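Local atomic coordinates of ATP-dependent DNA helicase (Mycobacterium smegmatis, PDB entry 5V9X), a protein that uses ATP hydrolysis to track 3'-to-5' along single-stranded DNA and probably to unwind RNA:DNA hybrids, as a bacterial helicase of the Lhr family. Residues V103-A108 with V193-A198; T165-L170 with T199-H204. All blocks are in the same frame, centred on the assembly; numbering follows the deposited sequence.

Contact 1 of 2, residues V103-A108 with V193-A198; sequences VSPLKA and VHAVAA. With nucleotides of chain B.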
ATOM      1  N   VAL A 103      -1.540  16.501  -5.901  1.00 43.48           N
ATOM      2  CA  VAL A 103      -2.151  15.519  -5.012  1.00 42.25           C
ATOM      3  C   VAL A 103      -1.077  14.549  -4.544  1.00 43.58           C
ATOM      4  O   VAL A 103      -0.374  13.948  -5.367  1.00 43.90           O
ATOM      5  CB  VAL A 103      -3.302  14.762  -5.701  1.00 40.39           C
ATOM      6  CG1 VAL A 103      -3.903  13.737  -4.753  1.00 41.22           C
ATOM      7  CG2 VAL A 103      -4.367  15.735  -6.183  1.00 36.54           C
ATOM      8  N   SER A 104      -0.958  14.391  -3.224  1.00 43.39           N
ATOM      9  CA  SER A 104      -0.031  13.458  -2.609  1.00 39.91           C
ATOM     10  C   SER A 104      -0.781  12.458  -1.737  1.00 38.96           C
ATOM     11  O   SER A 104      -1.684  12.846  -0.989  1.00 38.33           O
ATOM     12  CB  SER A 104       1.009  14.189  -1.747  1.00 37.45           C
ATOM     13  OG  SER A 104       1.783  13.265  -0.999  1.00 36.12           O
ATOM     14  N   PRO A 105      -0.430  11.171  -1.807  1.00 38.24           N
ATOM     15  CA  PRO A 105      -1.078  10.192  -0.920  1.00 35.80           C
ATOM     16  C   PRO A 105      -0.648  10.311   0.532  1.00 40.35           C
ATOM     17  O   PRO A 105      -1.348   9.791   1.410  1.00 47.41           O
ATOM     18  CB  PRO A 105      -0.662   8.842  -1.517  1.00 35.11           C
ATOM     19  CG  PRO A 105       0.623   9.129  -2.230  1.00 39.45           C
ATOM     20  CD  PRO A 105       0.519  10.543  -2.741  1.00 39.18           C
ATOM     21  N   LEU A 106       0.470  10.977   0.815  1.00 40.98           N
ATOM     22  CA  LEU A 106       0.981  11.136   2.170  1.00 40.71           C
ATOM     23  C   LEU A 106       0.998  12.609   2.556  1.00 43.59           C
ATOM     24  O   LEU A 106       1.352  13.471   1.743  1.00 47.23           O
ATOM     25  CB  LEU A 106       2.392  10.550   2.296  1.00 37.74           C
ATOM     26  CG  LEU A 106       2.516   9.032   2.165  1.00 30.73           C
ATOM     27  CD1 LEU A 106       3.973   8.622   2.105  1.00 27.84           C
ATOM     28  CD2 LEU A 106       1.817   8.345   3.324  1.00 28.27           C
ATOM     29  N   LYS A 107       0.615  12.893   3.805  1.00 40.08           N
ATOM     30  CA  LYS A 107       0.618  14.272   4.287  1.00 38.19           C
ATOM     31  C   LYS A 107       2.034  14.828   4.369  1.00 42.71           C
ATOM     32  O   LYS A 107       2.289  15.966   3.955  1.00 45.18           O
ATOM     33  CB  LYS A 107      -0.064  14.357   5.654  1.00 31.28           C
ATOM     34  CG  LYS A 107      -1.555  14.099   5.628  1.00 32.57           C
ATOM     35  CD  LYS A 107      -2.192  14.379   6.980  1.00 32.11           C
ATOM     36  CE  LYS A 107      -1.650  13.453   8.056  1.00 36.06           C
ATOM     37  NZ  LYS A 107      -2.359  13.642   9.353  1.00 42.14           N
ATOM     38  N   ALA A 108       2.968  14.042   4.913  1.00 42.28           N
ATOM     39  CA  ALA A 108       4.345  14.503   5.066  1.00 41.86           C
ATOM     40  C   ALA A 108       4.930  14.961   3.736  1.00 43.40           C
ATOM     41  O   ALA A 108       5.577  16.012   3.656  1.00 44.37           O
ATOM     42  CB  ALA A 108       5.201  13.393   5.671  1.00 40.74           C
ATOM     43  N   VAL A 193       1.974   7.997  -8.109  1.00 49.93           N
ATOM     44  CA  VAL A 193       0.724   7.464  -8.640  1.00 48.60           C
ATOM     45  C   VAL A 193       0.623   5.952  -8.463  1.00 48.51           C
ATOM     46  O   VAL A 193      -0.487   5.405  -8.446  1.00 52.36           O
ATOM     47  CB  VAL A 193       0.581   7.878 -10.119  1.00 44.67           C
ATOM     48  CG1 VAL A 193       1.691   7.263 -10.956  1.00 44.03           C
ATOM     49  CG2 VAL A 193      -0.793   7.510 -10.664  1.00 45.89           C
ATOM     50  N   HIS A 194       1.752   5.257  -8.311  1.00 42.11           N
ATOM     51  CA  HIS A 194       1.709   3.814  -8.101  1.00 40.73           C
ATOM     52  C   HIS A 194       1.081   3.451  -6.762  1.00 45.07           C
ATOM     53  O   HIS A 194       0.539   2.351  -6.615  1.00 57.00           O
ATOM     54  CB  HIS A 194       3.117   3.234  -8.167  1.00 38.62           C
ATOM     55  CG  HIS A 194       3.923   3.511  -6.941  1.00 42.91           C
ATOM     56  ND1 HIS A 194       4.423   4.762  -6.649  1.00 44.68           N
ATOM     57  CD2 HIS A 194       4.287   2.710  -5.912  1.00 44.55           C
ATOM     58  CE1 HIS A 194       5.075   4.715  -5.501  1.00 47.54           C
ATOM     59  NE2 HIS A 194       5.009   3.482  -5.034  1.00 46.60           N
ATOM     60  N   ALA A 195       1.151   4.348  -5.777  1.00 41.53           N
ATOM     61  CA  ALA A 195       0.695   4.025  -4.430  1.00 42.21           C
ATOM     62  C   ALA A 195      -0.819   3.908  -4.322  1.00 53.58           C
ATOM     63  O   ALA A 195      -1.310   3.376  -3.319  1.00 65.48           O
ATOM     64  CB  ALA A 195       1.207   5.073  -3.441  1.00 36.45           C
ATOM     65  N   VAL A 196      -1.568   4.388  -5.311  1.00 50.37           N
ATOM     66  CA  VAL A 196      -3.025   4.312  -5.290  1.00 51.43           C
ATOM     67  C   VAL A 196      -3.600   3.613  -6.511  1.00 53.46           C
ATOM     68  O   VAL A 196      -4.802   3.303  -6.514  1.00 58.17           O
ATOM     69  CB  VAL A 196      -3.660   5.713  -5.145  1.00 49.19           C
ATOM     70  CG1 VAL A 196      -3.235   6.368  -3.841  1.00 46.02           C
ATOM     71  CG2 VAL A 196      -3.291   6.589  -6.334  1.00 48.05           C
ATOM     72  N   ALA A 197      -2.790   3.336  -7.535  1.00 48.01           N
ATOM     73  CA  ALA A 197      -3.323   2.867  -8.811  1.00 49.48           C
ATOM     74  C   ALA A 197      -4.120   1.577  -8.655  1.00 50.41           C
ATOM     75  O   ALA A 197      -5.157   1.401  -9.305  1.00 54.94           O
ATOM     76  CB  ALA A 197      -2.182   2.670  -9.810  1.00 52.92           C
ATOM     77  N   ALA A 198      -3.663   0.669  -7.792  1.00 44.87           N
ATOM     78  CA  ALA A 198      -4.256  -0.655  -7.672  1.00 41.09           C
ATOM     79  C   ALA A 198      -5.171  -0.788  -6.460  1.00 42.79           C
ATOM     80  O   ALA A 198      -5.430  -1.910  -6.011  1.00 47.87           O
ATOM     81  CB  ALA A 198      -3.158  -1.719  -7.624  1.00 39.97           C
TER
ATOM     82  P    DG B   9      -0.981   9.801   5.967  1.00 44.08           P
ATOM     83  OP1  DG B   9      -0.064  10.808   5.389  1.00 47.74           O
ATOM     84  OP2  DG B   9      -0.900   9.457   7.406  1.00 46.18           O
ATOM     85  O5'  DG B   9      -2.479  10.235   5.650  1.00 46.92           O
ATOM     86  C5'  DG B   9      -2.914  10.323   4.300  1.00 48.12           C
ATOM     87  C4'  DG B   9      -4.411  10.549   4.230  1.00 49.36           C
ATOM     88  O4'  DG B   9      -5.100   9.333   4.615  1.00 49.87           O
ATOM     89  C3'  DG B   9      -4.937  11.652   5.141  1.00 44.76           C
ATOM     90  O3'  DG B   9      -5.930  12.402   4.463  1.00 44.76           O
ATOM     91  C2'  DG B   9      -5.517  10.887   6.330  1.00 44.15           C
ATOM     92  C1'  DG B   9      -5.986   9.591   5.682  1.00 44.58           C
ATOM     93  N9   DG B   9      -5.945   8.445   6.586  1.00 42.31           N
ATOM     94  C8   DG B   9      -4.840   7.943   7.230  1.00 41.78           C
ATOM     95  N7   DG B   9      -5.101   6.906   7.974  1.00 44.39           N
ATOM     96  C5   DG B   9      -6.463   6.702   7.811  1.00 42.93           C
ATOM     97  C6   DG B   9      -7.306   5.718   8.373  1.00 47.94           C
ATOM     98  O6   DG B   9      -7.006   4.804   9.153  1.00 51.59           O
ATOM     99  N1   DG B   9      -8.625   5.865   7.949  1.00 57.60           N
ATOM    100  C2   DG B   9      -9.070   6.840   7.087  1.00 55.67           C
ATOM    101  N2   DG B   9     -10.380   6.821   6.792  1.00 57.16           N
ATOM    102  N3   DG B   9      -8.286   7.771   6.551  1.00 46.02           N
ATOM    103  C4   DG B   9      -6.999   7.640   6.958  1.00 43.48           C
ATOM    104  P    DT B   8       0.284   5.416   9.409  1.00 46.82           P
ATOM    105  OP1  DT B   8       1.344   6.311   9.916  1.00 48.59           O
ATOM    106  OP2  DT B   8      -0.892   5.123  10.258  1.00 47.28           O
ATOM    107  O5'  DT B   8      -0.245   5.979   8.009  1.00 44.76           O
ATOM    108  C5'  DT B   8       0.641   6.065   6.897  1.00 41.95           C
ATOM    109  C4'  DT B   8      -0.135   6.197   5.598  1.00 44.58           C
ATOM    110  O4'  DT B   8      -0.772   4.948   5.278  1.00 41.69           O
ATOM    111  C3'  DT B   8      -1.264   7.215   5.629  1.00 47.49           C
ATOM    112  O3'  DT B   8      -0.796   8.450   5.119  1.00 48.48           O
ATOM    113  C2'  DT B   8      -2.352   6.603   4.721  1.00 45.75           C
ATOM    114  C1'  DT B   8      -1.814   5.209   4.378  1.00 40.69           C
ATOM    115  N1   DT B   8      -2.829   4.123   4.503  1.00 44.39           N
ATOM    116  C2   DT B   8      -3.239   3.454   3.374  1.00 46.75           C
ATOM    117  O2   DT B   8      -2.814   3.702   2.261  1.00 48.41           O
ATOM    118  N3   DT B   8      -4.171   2.476   3.595  1.00 53.84           N
ATOM    119  C4   DT B   8      -4.724   2.108   4.809  1.00 55.33           C
ATOM    120  O4   DT B   8      -5.558   1.212   4.906  1.00 58.54           O
ATOM    121  C5   DT B   8      -4.250   2.850   5.953  1.00 47.96           C
ATOM    122  C7   DT B   8      -4.775   2.540   7.322  1.00 48.96           C
ATOM    123  C6   DT B   8      -3.337   3.810   5.747  1.00 44.99           C
TER

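Contact 2 of 2, residues T165-L170 with T199-H204; sequences TTPESL and TKRGAH. With nucleotides of chain B.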
ATOM      1  N   THR A 165      -2.714  18.941  -1.759  1.00 32.27           N
ATOM      2  CA  THR A 165      -3.741  18.269  -0.971  1.00 39.64           C
ATOM      3  C   THR A 165      -3.587  16.758  -1.123  1.00 45.69           C
ATOM      4  O   THR A 165      -2.650  16.267  -1.759  1.00 54.28           O
ATOM      5  CB  THR A 165      -5.139  18.737  -1.388  1.00 41.21           C
ATOM      6  OG1 THR A 165      -6.124  18.083  -0.580  1.00 49.41           O
ATOM      7  CG2 THR A 165      -5.400  18.415  -2.856  1.00 34.54           C
ATOM      8  N   THR A 166      -4.519  16.027  -0.527  1.00 45.83           N
ATOM      9  CA  THR A 166      -4.617  14.578  -0.580  1.00 48.32           C
ATOM     10  C   THR A 166      -5.834  14.159  -1.398  1.00 54.81           C
ATOM     11  O   THR A 166      -6.710  14.978  -1.697  1.00 56.31           O
ATOM     12  CB  THR A 166      -4.720  14.003   0.840  1.00 46.36           C
ATOM     13  OG1 THR A 166      -5.897  14.512   1.481  1.00 48.85           O
ATOM     14  CG2 THR A 166      -3.491  14.368   1.659  1.00 46.42           C
ATOM     15  N   PRO A 167      -5.917  12.883  -1.797  1.00 53.64           N
ATOM     16  CA  PRO A 167      -7.140  12.430  -2.478  1.00 50.27           C
ATOM     17  C   PRO A 167      -8.376  12.565  -1.610  1.00 46.91           C
ATOM     18  O   PRO A 167      -9.429  12.999  -2.095  1.00 51.86           O
ATOM     19  CB  PRO A 167      -6.832  10.963  -2.812  1.00 50.48           C
ATOM     20  CG  PRO A 167      -5.346  10.882  -2.838  1.00 51.77           C
ATOM     21  CD  PRO A 167      -4.878  11.836  -1.784  1.00 54.10           C
ATOM     22  N   GLU A 168      -8.270  12.213  -0.329  1.00 42.08           N
ATOM     23  CA  GLU A 168      -9.404  12.339   0.582  1.00 39.50           C
ATOM     24  C   GLU A 168      -9.855  13.789   0.702  1.00 44.20           C
ATOM     25  O   GLU A 168     -11.054  14.085   0.652  1.00 48.75           O
ATOM     26  CB  GLU A 168      -9.037  11.772   1.957  1.00 37.60           C
ATOM     27  CG  GLU A 168      -8.919  10.252   2.022  1.00 37.90           C
ATOM     28  CD  GLU A 168      -7.671   9.714   1.342  1.00 44.06           C
ATOM     29  OE1 GLU A 168      -6.773  10.516   1.002  1.00 44.01           O
ATOM     30  OE2 GLU A 168      -7.587   8.481   1.145  1.00 45.06           O
ATOM     31  N   SER A 169      -8.906  14.713   0.860  1.00 46.33           N
ATOM     32  CA  SER A 169      -9.275  16.114   1.035  1.00 44.51           C
ATOM     33  C   SER A 169      -9.770  16.730  -0.267  1.00 43.72           C
ATOM     34  O   SER A 169     -10.661  17.588  -0.249  1.00 50.77           O
ATOM     35  CB  SER A 169      -8.098  16.907   1.594  1.00 43.06           C
ATOM     36  OG  SER A 169      -7.996  16.733   2.995  1.00 43.63           O
ATOM     37  N   LEU A 170      -9.207  16.315  -1.405  1.00 41.95           N
ATOM     38  CA  LEU A 170      -9.762  16.737  -2.688  1.00 42.65           C
ATOM     39  C   LEU A 170     -11.223  16.331  -2.802  1.00 41.24           C
ATOM     40  O   LEU A 170     -12.052  17.087  -3.323  1.00 43.96           O
ATOM     41  CB  LEU A 170      -8.956  16.145  -3.843  1.00 45.16           C
ATOM     42  CG  LEU A 170      -9.480  16.506  -5.236  1.00 42.50           C
ATOM     43  CD1 LEU A 170      -9.425  18.013  -5.448  1.00 44.30           C
ATOM     44  CD2 LEU A 170      -8.712  15.777  -6.330  1.00 33.28           C
ATOM     45  N   THR A 199      -5.670   0.323  -5.925  1.00 42.40           N
ATOM     46  CA  THR A 199      -6.501   0.296  -4.729  1.00 46.75           C
ATOM     47  C   THR A 199      -7.794   1.061  -4.967  1.00 52.11           C
ATOM     48  O   THR A 199      -7.904   1.872  -5.892  1.00 51.69           O
ATOM     49  CB  THR A 199      -5.778   0.898  -3.516  1.00 42.08           C
ATOM     50  OG1 THR A 199      -5.395   2.249  -3.809  1.00 42.13           O
ATOM     51  CG2 THR A 199      -4.542   0.083  -3.166  1.00 38.10           C
ATOM     52  N   LYS A 200      -8.777   0.794  -4.103  1.00 52.77           N
ATOM     53  CA  LYS A 200     -10.011   1.569  -4.114  1.00 50.76           C
ATOM     54  C   LYS A 200      -9.774   3.018  -3.717  1.00 51.06           C
ATOM     55  O   LYS A 200     -10.620   3.873  -3.999  1.00 59.00           O
ATOM     56  CB  LYS A 200     -11.048   0.939  -3.185  1.00 46.63           C
ATOM     57  CG  LYS A 200     -11.488  -0.448  -3.602  1.00 44.47           C
ATOM     58  CD  LYS A 200     -12.671  -0.920  -2.779  1.00 40.81           C
ATOM     59  CE  LYS A 200     -12.969  -2.385  -3.048  1.00 44.71           C
ATOM     60  NZ  LYS A 200     -14.185  -2.851  -2.330  1.00 48.74           N
ATOM     61  N   ARG A 201      -8.651   3.312  -3.060  1.00 45.77           N
ATOM     62  CA  ARG A 201      -8.295   4.700  -2.803  1.00 42.59           C
ATOM     63  C   ARG A 201      -8.023   5.446  -4.107  1.00 46.17           C
ATOM     64  O   ARG A 201      -8.398   6.614  -4.249  1.00 47.53           O
ATOM     65  CB  ARG A 201      -7.082   4.762  -1.874  1.00 44.19           C
ATOM     66  CG  ARG A 201      -6.801   6.143  -1.303  1.00 48.19           C
ATOM     67  CD  ARG A 201      -5.562   6.127  -0.426  1.00 47.71           C
ATOM     68  NE  ARG A 201      -5.245   7.453   0.094  1.00 49.50           N
ATOM     69  CZ  ARG A 201      -4.040   7.819   0.522  1.00 43.72           C
ATOM     70  NH1 ARG A 201      -3.031   6.957   0.482  1.00 34.39           N
ATOM     71  NH2 ARG A 201      -3.840   9.049   0.980  1.00 40.50           N
ATOM     72  N   GLY A 202      -7.378   4.781  -5.070  1.00 42.94           N
ATOM     73  CA  GLY A 202      -7.135   5.399  -6.366  1.00 38.61           C
ATOM     74  C   GLY A 202      -8.384   5.488  -7.218  1.00 45.63           C
ATOM     75  O   GLY A 202      -8.575   6.459  -7.955  1.00 49.77           O
ATOM     76  N   ALA A 203      -9.245   4.470  -7.135  1.00 46.98           N
ATOM     77  CA  ALA A 203     -10.543   4.553  -7.794  1.00 42.32           C
ATOM     78  C   ALA A 203     -11.351   5.712  -7.231  1.00 40.29           C
ATOM     79  O   ALA A 203     -11.999   6.459  -7.977  1.00 41.28           O
ATOM     80  CB  ALA A 203     -11.302   3.239  -7.635  1.00 37.84           C
ATOM     81  N   HIS A 204     -11.318   5.874  -5.909  1.00 35.46           N
ATOM     82  CA  HIS A 204     -11.837   7.076  -5.268  1.00 34.20           C
ATOM     83  C   HIS A 204     -11.202   8.324  -5.871  1.00 40.33           C
ATOM     84  O   HIS A 204     -11.893   9.295  -6.200  1.00 32.59           O
ATOM     85  CB  HIS A 204     -11.566   6.984  -3.764  1.00 31.89           C
ATOM     86  CG  HIS A 204     -12.394   7.907  -2.927  1.00 43.18           C
ATOM     87  ND1 HIS A 204     -11.999   9.191  -2.621  1.00 39.97           N
ATOM     88  CD2 HIS A 204     -13.574   7.714  -2.293  1.00 38.93           C
ATOM     89  CE1 HIS A 204     -12.911   9.756  -1.850  1.00 40.07           C
ATOM     90  NE2 HIS A 204     -13.878   8.882  -1.637  1.00 41.97           N
TER
ATOM     91  P    DC B  10      -6.323  13.872   4.976  1.00 48.42           P
ATOM     92  OP1  DC B  10      -6.742  14.652   3.790  1.00 54.96           O
ATOM     93  OP2  DC B  10      -5.246  14.376   5.855  1.00 46.62           O
ATOM     94  O5'  DC B  10      -7.594  13.625   5.906  1.00 43.99           O
ATOM     95  C5'  DC B  10      -8.846  13.331   5.327  1.00 43.34           C
ATOM     96  C4'  DC B  10      -9.871  13.073   6.409  1.00 44.44           C
ATOM     97  O4'  DC B  10      -9.663  11.756   6.972  1.00 45.96           O
ATOM     98  C3'  DC B  10      -9.818  14.053   7.587  1.00 44.07           C
ATOM     99  O3'  DC B  10     -11.076  14.655   7.765  1.00 46.53           O
ATOM    100  C2'  DC B  10      -9.446  13.177   8.788  1.00 47.45           C
ATOM    101  C1'  DC B  10      -9.944  11.816   8.344  1.00 49.21           C
ATOM    102  N1   DC B  10      -9.265  10.682   9.023  1.00 50.60           N
ATOM    103  C2   DC B  10     -10.019   9.587   9.450  1.00 51.98           C
ATOM    104  O2   DC B  10     -11.240   9.582   9.243  1.00 56.18           O
ATOM    105  N3   DC B  10      -9.391   8.558  10.074  1.00 49.54           N
ATOM    106  C4   DC B  10      -8.071   8.607  10.274  1.00 53.85           C
ATOM    107  N4   DC B  10      -7.494   7.573  10.895  1.00 66.46           N
ATOM    108  C5   DC B  10      -7.286   9.719   9.847  1.00 46.06           C
ATOM    109  C6   DC B  10      -7.917  10.724   9.233  1.00 46.48           C
ATOM    110  P    DG B   9      -0.981   9.801   5.967  1.00 44.08           P
ATOM    111  OP1  DG B   9      -0.064  10.808   5.389  1.00 47.74           O
ATOM    112  OP2  DG B   9      -0.900   9.457   7.406  1.00 46.18           O
ATOM    113  O5'  DG B   9      -2.479  10.235   5.650  1.00 46.92           O
ATOM    114  C5'  DG B   9      -2.914  10.323   4.300  1.00 48.12           C
ATOM    115  C4'  DG B   9      -4.411  10.549   4.230  1.00 49.36           C
ATOM    116  O4'  DG B   9      -5.100   9.333   4.615  1.00 49.87           O
ATOM    117  C3'  DG B   9      -4.937  11.652   5.141  1.00 44.76           C
ATOM    118  O3'  DG B   9      -5.930  12.402   4.463  1.00 44.76           O
ATOM    119  C2'  DG B   9      -5.517  10.887   6.330  1.00 44.15           C
ATOM    120  C1'  DG B   9      -5.986   9.591   5.682  1.00 44.58           C
ATOM    121  N9   DG B   9      -5.945   8.445   6.586  1.00 42.31           N
ATOM    122  C8   DG B   9      -4.840   7.943   7.230  1.00 41.78           C
ATOM    123  N7   DG B   9      -5.101   6.906   7.974  1.00 44.39           N
ATOM    124  C5   DG B   9      -6.463   6.702   7.811  1.00 42.93           C
ATOM    125  C6   DG B   9      -7.306   5.718   8.373  1.00 47.94           C
ATOM    126  O6   DG B   9      -7.006   4.804   9.153  1.00 51.59           O
ATOM    127  N1   DG B   9      -8.625   5.865   7.949  1.00 57.60           N
ATOM    128  C2   DG B   9      -9.070   6.840   7.087  1.00 55.67           C
ATOM    129  N2   DG B   9     -10.380   6.821   6.792  1.00 57.16           N
ATOM    130  N3   DG B   9      -8.286   7.771   6.551  1.00 46.02           N
ATOM    131  C4   DG B   9      -6.999   7.640   6.958  1.00 43.48           C
TER

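Contact 1 of 2, residues V103-A108 with V193-A198
The backbone amide of Lys107 donates to OP1 of DG9 of chain B over 2.7 Å, almost straight at 175°. This is the start of motif Ia in the first RecA-like domain: the loop leaves strand 100-103 as Ser-Pro-Leu-Lys and enters helix 107-116, with Leu106 at the N-cap. The phosphate therefore sits at the amino end of a helix, where the local dipole would be expected to help hold its negative charge. The Lys107 side chain runs past the same oxygen, its CG 3.6 Å from OP1, before a bend at chi3 (-63°) carries NZ toward a long, weak ion pair with Asp146. One residue earlier, the CD2 methyl of Leu106 lies against the sugar of DT8 of chain B, 3.7 Å from C4'; Leu387, in a loop of the second RecA-like domain, touches this leucine too. The turn is fastened from within by Ser104 OG, which donates to Leu106 O at 2.8 Å, in the carbonyl plane and on a lone pair.

Toward segment 193-198, which begins with the last two residues of the DEVH box of motif II, Val193 and His194, the chemistry becomes purely apolar and light, with 82 Å² buried in all. Pro105 is the residue that reaches across, and its CA is 7.3 Å from the CA of Ala195. No hydrogen bond joins the two segments; strand 100-103 and the strand leading into motif II are instead tied by backbone bonds of Val103 with Ile189 and Asp191. Helix 232-240 brings Phe238 onto Val196 as well. The proline ring meets two residues of the short, weakly bonded helix 194-197: its CG stands 4.3 Å from the CB of Ala195, and its CB stands 4.3 Å from the CG1 methyl of Val196.

Contact 2 of 2, residues T165-L170 with T199-H204
Arg201 grips the carboxylate of Glu168 side-on with two nitrogens, one to each oxygen. NE donates to OE2 of Glu168 at 2.8 Å, on the syn lone pair but tilted from the guanidinium plane. The second bond, from NH2 to OE1 of Glu168, is longer at 3.3 Å and lies nearly in the guanidinium plane. The two planes are 41° apart, so the salt bridge is twisted. Its two side chains meet at about a right angle: Arg201 stretches out straight from CG to NE, whereas Glu168 folds at chi2 (73°), bringing its carboxylate across to the arginine. The stronger partner of NH2 is the carbonyl oxygen of Pro105, and the two acceptors together probably fix the rotation of the guanidinium.

Glu168 belongs to the Thr-Thr-Pro-Glu sequence of motif Ib in the first RecA-like domain, where strand 162-165 turns into helix 167-174; Arg201 comes from the first turn of helix 200-213. Pro167 packs beside the ion pair, its CD 4.1 Å from Arg201 NH2 and oblique to the guanidinium, while Val103 and Leu205 pack on the same proline.

The DNA backbone passes the start of helix 167-174. Arg201 NH2 comes within 3.6 Å of C4' of DG9 of chain B, and Glu168 CB packs at 3.7 Å on C5' of DC10 of chain B. The DC10 phosphate oxygen OP1 accepts from Ser169 OG at 2.6 Å and from Thr166 OG1, a bond modelled doubtfully short. Thr166 OG1 also caps the helix, accepting from Ser169 N at 3.1 Å.

Both contacts are buried in the first RecA-like domain, and each pairs a DNA-holding loop-to-helix turn with chain at the end of motif II (193-198) or just beyond it (199-204). Helix 194-197 is followed, after Ala198 and Thr199, by helix 200-213. Contact 1 is slight apolar packing where strands 100-103 and 187-191 leave the sheet side by side; contact 2 is larger, its ion pair lying between the starts of two helices beside the DNA. They are joined directly, probably by hydrogen bonds from Arg201 NH2 to Pro105 O (2.6 Å) and from Ser104 N to Thr165 O (2.9 Å). The turns hold successive phosphates, those of DG9 and DC10 of chain B.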